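Putative oxidoreductase (Pseudomonas putida, PDB 3L6D) probably acts as an NADP-dependent oxidoreductase, with a Rossmann-type nucleotide-binding domain followed by a helical domain resembling that of reductive aminases. Local coordinates at residues H121-M126 with S141-D146. Residues are numbered along the deposited sequence; the frame is centred on the assembly and turned at random. Where two conformers were deposited one is given.
Sequences HYVKGM and SIHTGD
Lys124 and Thr144 form one hydrogen-bonded antiparallel pair, Met126 and Ile142 the next. Lys124 N gives its hydrogen to Thr144 O at 2.9 Å and Thr144 N returns the bond to Lys124 O; Met126 N reaches Ile142 O at 2.8 Å in a nearly straight bond (165°). Between the two pairs Gly125 faces His143, CA to CA 4.4 Å. Because glycine has no side chain, the imidazole of His143 can lean over the neighbouring strand, its CD2 3.5 Å from Gly125 CA and near Val123 CG1, while Tyr100 and Thr164 bind its two nitrogens.

Strands 121-128 and 140-145 make a beta hairpin that carries the sheet of the Rossmann-type domain past strand 96-99, adding an antiparallel strand to a parallel series. On the face that carries Lys124, Thr144, Met126 and Ile142, where helix 169-199 packs on the last three, Thr144 CG2 rests 3.8 Å from Lys124 CB, its hydroxyl turned to Leu167 O by a chi1 of -171°, and in one of two conformers selenomethionine Met126 brings CE toward Ile142 CG2.

At the far end Gly145, with positive phi (103°), turns the chain so that Asp146 N can bond Tyr122 O. A water links Tyr122 N to Asp146 OD2, which also sits at the edge of the His121 ring. Asp146, whose short carboxylate side chain suits an N-cap, accepts from Ala149 N through OD1 at the start of helix 147-152.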
# COMPACT_ATOMS: atom_id res chain seq x y z
N HIS B 121 1.20 37.81 0.15
CA HIS B 121 1.48 36.69 1.02
C HIS B 121 1.62 35.51 0.13
O HIS B 121 0.88 35.40 -0.87
CB HIS B 121 0.32 36.50 1.99
CG HIS B 121 -0.04 37.76 2.69
ND1 HIS B 121 0.72 38.29 3.72
CD2 HIS B 121 -1.06 38.64 2.48
CE1 HIS B 121 0.17 39.42 4.13
NE2 HIS B 121 -0.90 39.66 3.39
N TYR B 122 2.59 34.65 0.42
CA TYR B 122 2.88 33.55 -0.48
C TYR B 122 2.59 32.22 0.21
O TYR B 122 3.10 31.97 1.31
CB TYR B 122 4.34 33.61 -0.91
CG TYR B 122 4.72 32.46 -1.79
CD1 TYR B 122 4.46 32.49 -3.16
CD2 TYR B 122 5.33 31.32 -1.25
CE1 TYR B 122 4.82 31.42 -3.98
CE2 TYR B 122 5.67 30.25 -2.05
CZ TYR B 122 5.40 30.30 -3.40
OH TYR B 122 5.75 29.21 -4.18
N VAL B 123 1.70 31.41 -0.37
CA VAL B 123 1.50 30.04 0.12
C VAL B 123 1.86 29.04 -0.96
O VAL B 123 1.38 29.17 -2.12
CB VAL B 123 0.01 29.80 0.57
CG1 VAL B 123 -0.18 28.36 1.04
CG2 VAL B 123 -0.40 30.77 1.67
N LYS B 124 2.69 28.06 -0.62
CA LYS B 124 3.01 27.03 -1.60
C LYS B 124 2.08 25.84 -1.30
O LYS B 124 1.89 25.50 -0.15
CB LYS B 124 4.47 26.56 -1.46
CG LYS B 124 4.82 25.34 -2.35
CD LYS B 124 6.31 24.87 -2.03
CE LYS B 124 6.71 23.69 -2.98
NZ LYS B 124 6.57 24.18 -4.40
N GLY B 125 1.48 25.23 -2.33
CA GLY B 125 0.63 24.07 -2.08
C GLY B 125 1.14 22.85 -2.87
O GLY B 125 1.77 23.00 -3.94
N MSE B 126 0.91 21.67 -2.31
CA MSE B 126 1.10 20.39 -3.00
C MSE B 126 -0.21 19.61 -2.84
O MSE B 126 -0.68 19.39 -1.73
CB MSE B 126 2.27 19.60 -2.40
CG MSE B 126 3.66 19.95 -2.97
SE MSE B 126 4.98 20.26 -1.53
CE MSE B 126 3.78 21.51 -0.64
N SER B 141 -3.90 17.65 0.79
CA SER B 141 -2.92 18.60 0.28
C SER B 141 -1.99 18.99 1.41
O SER B 141 -2.33 18.81 2.55
CB SER B 141 -3.61 19.86 -0.30
OG SER B 141 -4.46 20.40 0.71
N ILE B 142 -0.83 19.53 1.07
CA ILE B 142 0.11 20.05 2.05
C ILE B 142 0.37 21.49 1.66
O ILE B 142 0.48 21.76 0.49
CB ILE B 142 1.46 19.27 1.92
CG1 ILE B 142 1.29 17.79 2.30
CG2 ILE B 142 2.54 19.91 2.80
CD1 ILE B 142 2.39 16.88 1.68
N HIS B 143 0.41 22.42 2.62
CA HIS B 143 0.69 23.83 2.33
C HIS B 143 1.81 24.32 3.22
O HIS B 143 2.02 23.77 4.32
CB HIS B 143 -0.58 24.66 2.57
CG HIS B 143 -1.64 24.43 1.53
ND1 HIS B 143 -2.67 23.51 1.71
CD2 HIS B 143 -1.80 24.95 0.29
CE1 HIS B 143 -3.42 23.49 0.62
NE2 HIS B 143 -2.91 24.35 -0.26
N THR B 144 2.58 25.30 2.72
CA THR B 144 3.68 25.85 3.50
C THR B 144 3.80 27.34 3.09
O THR B 144 3.00 27.80 2.27
CB THR B 144 5.01 25.05 3.29
OG1 THR B 144 5.98 25.51 4.24
CG2 THR B 144 5.57 25.16 1.90
N GLY B 145 4.77 28.07 3.65
CA GLY B 145 4.97 29.49 3.33
C GLY B 145 4.43 30.35 4.47
O GLY B 145 4.92 30.28 5.58
N ASP B 146 3.36 31.09 4.19
CA ASP B 146 2.79 32.05 5.13
C ASP B 146 1.63 31.43 5.88
O ASP B 146 0.53 31.24 5.33
CB ASP B 146 2.34 33.28 4.33
CG ASP B 146 1.94 34.47 5.20
OD1 ASP B 146 1.04 34.39 6.07
OD2 ASP B 146 2.54 35.54 4.97
O HOH W 1 4.06 35.24 2.81